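Local coordinates for protein 6-aminohexanoate-cyclic-dimer hydrolase (Arthrobacter sp., PDB 3A2Q) that hydrolyses one amide bond of the cyclic dimer of 6-aminohexanoic acid, a nylon-6 by-product, to give the linear dimer, at residues Asn43-Ser57 / Arg108-Thr120. The protein carries 1 engineered substitution. Sequence-based numbering, arbitrary orientation.
Sequences NAVIIPLFEKARRES and RAAGFVLLGKTNT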
# COMPACT_ATOMS: atom_id res chain seq x y z
N ASN A 43 -12.60 12.83 -1.31
CA ASN A 43 -13.06 11.93 -0.25
C ASN A 43 -11.96 10.94 0.15
O ASN A 43 -12.19 9.74 0.24
CB ASN A 43 -14.32 11.19 -0.74
CG ASN A 43 -14.97 10.34 0.35
OD1 ASN A 43 -15.06 10.74 1.51
ND2 ASN A 43 -15.45 9.16 -0.04
N ALA A 44 -10.76 11.48 0.37
CA ALA A 44 -9.59 10.68 0.74
C ALA A 44 -9.50 10.51 2.26
O ALA A 44 -9.43 9.39 2.76
CB ALA A 44 -8.32 11.34 0.22
N VAL A 45 -9.50 11.63 2.98
CA VAL A 45 -9.45 11.61 4.44
C VAL A 45 -10.90 11.50 4.91
O VAL A 45 -11.69 12.43 4.72
CB VAL A 45 -8.85 12.91 5.01
CG1 VAL A 45 -8.90 12.88 6.53
CG2 VAL A 45 -7.42 13.07 4.54
N ILE A 46 -11.26 10.37 5.51
CA ILE A 46 -12.63 10.18 5.97
C ILE A 46 -12.84 10.52 7.43
O ILE A 46 -13.97 10.76 7.86
CB ILE A 46 -13.12 8.73 5.75
CG1 ILE A 46 -12.13 7.74 6.36
CG2 ILE A 46 -13.32 8.47 4.27
CD1 ILE A 46 -12.62 6.32 6.33
N ILE A 47 -11.75 10.55 8.19
CA ILE A 47 -11.83 10.85 9.61
C ILE A 47 -10.75 11.84 10.00
O ILE A 47 -9.64 11.44 10.36
CB ILE A 47 -11.64 9.58 10.48
CG1 ILE A 47 -12.67 8.52 10.09
CG2 ILE A 47 -11.77 9.94 11.95
CD1 ILE A 47 -12.39 7.15 10.69
N PRO A 48 -11.04 13.14 9.91
CA PRO A 48 -10.05 14.16 10.26
C PRO A 48 -9.76 14.11 11.76
O PRO A 48 -10.65 13.84 12.55
CB PRO A 48 -10.72 15.47 9.84
CG PRO A 48 -12.18 15.16 9.94
CD PRO A 48 -12.27 13.77 9.38
N LEU A 49 -8.51 14.37 12.12
CA LEU A 49 -8.09 14.38 13.52
C LEU A 49 -7.27 15.64 13.75
O LEU A 49 -6.15 15.58 14.27
CB LEU A 49 -7.24 13.15 13.82
CG LEU A 49 -7.89 11.78 13.61
CD1 LEU A 49 -6.85 10.69 13.79
CD2 LEU A 49 -9.04 11.60 14.58
N PHE A 50 -7.82 16.78 13.36
CA PHE A 50 -7.13 18.05 13.50
C PHE A 50 -6.79 18.44 14.94
O PHE A 50 -5.73 19.01 15.20
CB PHE A 50 -7.94 19.17 12.84
CG PHE A 50 -8.31 18.88 11.41
CD1 PHE A 50 -7.40 18.30 10.54
CD2 PHE A 50 -9.58 19.20 10.93
CE1 PHE A 50 -7.74 18.04 9.21
CE2 PHE A 50 -9.93 18.95 9.61
CZ PHE A 50 -9.01 18.37 8.74
N GLU A 51 -7.68 18.13 15.88
CA GLU A 51 -7.40 18.47 17.28
C GLU A 51 -6.23 17.66 17.82
O GLU A 51 -5.30 18.22 18.40
CB GLU A 51 -8.65 18.25 18.14
CG GLU A 51 -9.83 19.11 17.71
CD GLU A 51 -9.51 20.60 17.67
OE1 GLU A 51 -10.35 21.38 17.17
OE2 GLU A 51 -8.42 20.99 18.14
N LYS A 52 -6.25 16.34 17.62
CA LYS A 52 -5.15 15.51 18.08
C LYS A 52 -3.87 15.98 17.40
O LYS A 52 -2.83 16.10 18.02
CB LYS A 52 -5.39 14.03 17.76
CG LYS A 52 -4.16 13.17 18.00
CD LYS A 52 -4.43 11.68 17.81
CE LYS A 52 -5.24 11.11 18.96
NZ LYS A 52 -5.33 9.62 18.89
N ALA A 53 -3.97 16.24 16.10
CA ALA A 53 -2.82 16.70 15.34
C ALA A 53 -2.27 17.98 15.96
O ALA A 53 -1.06 18.20 15.98
CB ALA A 53 -3.22 16.95 13.89
N ARG A 54 -3.17 18.81 16.47
CA ARG A 54 -2.77 20.07 17.08
C ARG A 54 -2.12 19.89 18.44
O ARG A 54 -1.21 20.64 18.80
CB ARG A 54 -3.98 21.00 17.19
CG ARG A 54 -4.34 21.67 15.87
CD ARG A 54 -5.74 22.25 15.89
NE ARG A 54 -6.04 22.98 14.66
CZ ARG A 54 -7.26 23.11 14.15
NH1 ARG A 54 -8.30 22.56 14.75
NH2 ARG A 54 -7.43 23.79 13.02
N ARG A 55 -2.56 18.88 19.19
CA ARG A 55 -1.99 18.62 20.51
C ARG A 55 -0.61 18.00 20.35
O ARG A 55 0.34 18.39 21.02
CB ARG A 55 -2.86 17.63 21.29
CG ARG A 55 -4.35 17.90 21.28
CD ARG A 55 -5.08 16.71 21.91
NE ARG A 55 -6.51 16.71 21.64
CZ ARG A 55 -7.32 15.70 21.94
NH1 ARG A 55 -6.83 14.61 22.52
NH2 ARG A 55 -8.62 15.78 21.67
N GLU A 56 -0.50 17.02 19.45
CA GLU A 56 0.76 16.34 19.21
C GLU A 56 1.82 17.27 18.64
O GLU A 56 3.00 17.12 18.93
CB GLU A 56 0.57 15.15 18.26
CG GLU A 56 -0.55 14.20 18.67
CD GLU A 56 -0.60 12.95 17.81
OE1 GLU A 56 -0.22 13.02 16.62
OE2 GLU A 56 -1.02 11.89 18.32
N SER A 57 1.39 18.24 17.83
CA SER A 57 2.33 19.17 17.23
C SER A 57 3.10 19.98 18.27
O SER A 57 4.30 20.23 18.11
CB SER A 57 1.60 20.13 16.29
OG SER A 57 2.51 21.03 15.69
N ARG A 108 4.70 8.84 16.18
CA ARG A 108 4.60 9.96 17.11
C ARG A 108 5.93 10.24 17.80
O ARG A 108 6.31 11.40 17.99
CB ARG A 108 3.52 9.68 18.16
CG ARG A 108 3.26 10.86 19.09
CD ARG A 108 2.05 10.62 19.99
NE ARG A 108 2.27 9.57 20.97
CZ ARG A 108 1.57 8.44 21.04
NH1 ARG A 108 0.59 8.21 20.17
NH2 ARG A 108 1.84 7.55 21.98
N ALA A 109 6.65 9.18 18.17
CA ALA A 109 7.94 9.34 18.83
C ALA A 109 8.94 9.98 17.88
O ALA A 109 9.90 10.63 18.31
CB ALA A 109 8.45 7.98 19.30
N ALA A 110 8.72 9.79 16.58
CA ALA A 110 9.61 10.34 15.56
C ALA A 110 9.33 11.82 15.31
O ALA A 110 10.15 12.51 14.71
CB ALA A 110 9.46 9.56 14.26
N GLY A 111 8.18 12.30 15.76
CA GLY A 111 7.85 13.70 15.56
C GLY A 111 6.69 13.96 14.62
O GLY A 111 6.28 15.11 14.43
N PHE A 112 6.15 12.90 14.01
CA PHE A 112 5.03 13.02 13.09
C PHE A 112 3.75 13.30 13.88
O PHE A 112 3.63 12.89 15.03
CB PHE A 112 4.86 11.72 12.29
CG PHE A 112 5.89 11.52 11.21
CD1 PHE A 112 5.83 12.24 10.03
CD2 PHE A 112 6.92 10.59 11.38
CE1 PHE A 112 6.78 12.05 9.02
CE2 PHE A 112 7.87 10.39 10.38
CZ PHE A 112 7.80 11.12 9.20
N VAL A 113 2.79 13.99 13.27
CA VAL A 113 1.52 14.27 13.94
C VAL A 113 0.38 13.60 13.17
O VAL A 113 0.28 13.74 11.95
CB VAL A 113 1.25 15.81 14.07
CG1 VAL A 113 2.47 16.49 14.69
CG2 VAL A 113 0.94 16.42 12.72
N LEU A 114 -0.45 12.84 13.88
CA LEU A 114 -1.56 12.13 13.25
C LEU A 114 -2.65 13.11 12.82
O LEU A 114 -3.41 13.61 13.64
CB LEU A 114 -2.15 11.10 14.21
CG LEU A 114 -3.27 10.23 13.65
CD1 LEU A 114 -2.83 9.63 12.32
CD2 LEU A 114 -3.64 9.14 14.64
N LEU A 115 -2.72 13.36 11.51
CA LEU A 115 -3.68 14.29 10.94
C LEU A 115 -5.08 13.71 10.73
O LEU A 115 -6.07 14.44 10.75
CB LEU A 115 -3.15 14.83 9.61
CG LEU A 115 -3.94 15.97 8.96
CD1 LEU A 115 -3.91 17.19 9.87
CD2 LEU A 115 -3.32 16.31 7.60
N GLY A 116 -5.16 12.40 10.51
CA GLY A 116 -6.45 11.78 10.29
C GLY A 116 -6.35 10.40 9.67
O GLY A 116 -5.26 9.88 9.47
N LYS A 117 -7.50 9.81 9.35
CA LYS A 117 -7.55 8.49 8.75
C LYS A 117 -8.05 8.52 7.31
O LYS A 117 -8.87 9.37 6.95
CB LYS A 117 -8.44 7.56 9.57
CG LYS A 117 -7.93 7.28 10.97
CD LYS A 117 -8.77 6.18 11.59
CE LYS A 117 -8.18 5.65 12.88
NZ LYS A 117 -8.89 4.40 13.27
N THR A 118 -7.56 7.59 6.49
CA THR A 118 -7.94 7.52 5.08
C THR A 118 -8.90 6.40 4.73
O THR A 118 -8.93 5.35 5.38
CB THR A 118 -6.70 7.39 4.21
OG1 THR A 118 -5.91 6.30 4.68
CG2 THR A 118 -5.89 8.67 4.25
N ASN A 119 -9.65 6.61 3.66
CA ASN A 119 -10.65 5.66 3.19
C ASN A 119 -10.09 4.36 2.62
O ASN A 119 -8.96 4.32 2.11
CB ASN A 119 -11.57 6.34 2.17
CG ASN A 119 -12.86 5.58 1.94
OD1 ASN A 119 -13.34 4.87 2.82
ND2 ASN A 119 -13.44 5.76 0.76
N THR A 120 -10.89 3.30 2.71
CA THR A 120 -10.53 1.97 2.23
C THR A 120 -11.79 1.17 1.90
O THR A 120 -12.87 1.47 2.42
CB THR A 120 -9.77 1.18 3.33
OG1 THR A 120 -9.68 -0.20 2.96
CG2 THR A 120 -10.53 1.27 4.66
O HOH W 1 1.73 11.31 15.72
O HOH W 2 -0.78 9.33 17.60
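Leu49 sets CD1 against Leu114 CG at 3.6 Å, while its CG rests over Gly116 CA. The methyl of Ala53, one turn into helix 50-57, sits on the strand backbone, 3.4 Å from Leu114 O. Leu115 CD1 meets the Phe50 ring at its edge, near the ring plane, and Pro48 CB lies over one ring face. Further along, the Ile47 and Lys117 side chains run side by side, and the amine of Lys117 continues to Asp73 and Ile82. Strand 45-48 is the outermost strand on this side of the mixed amidase-family sheet and pairs antiparallel with 113-118, whose Thr118 side chain approaches Lys72, a probable charge-relay residue. A classic beta bulge interrupts the pairing: Lys117 O takes Ile46 N at 3.0 Å and, weakly, Ile47 N. Leu49 N closes the ladder on Leu115 O, and helix 50-57 carries on in the same direction alongside the early part of strand 113-118, antiparallel to it (172° between axes). At the polar edge the extended Glu56 chain brings OE1 to Leu114 N (2.8 Å, N-H...O 165°), nearly along the carboxylate C-O axis. One water donates to both OE1 and Phe112 O; a second joins Glu56 OE2 to NH1 of Arg108, which also has a salt bridge to Asp100.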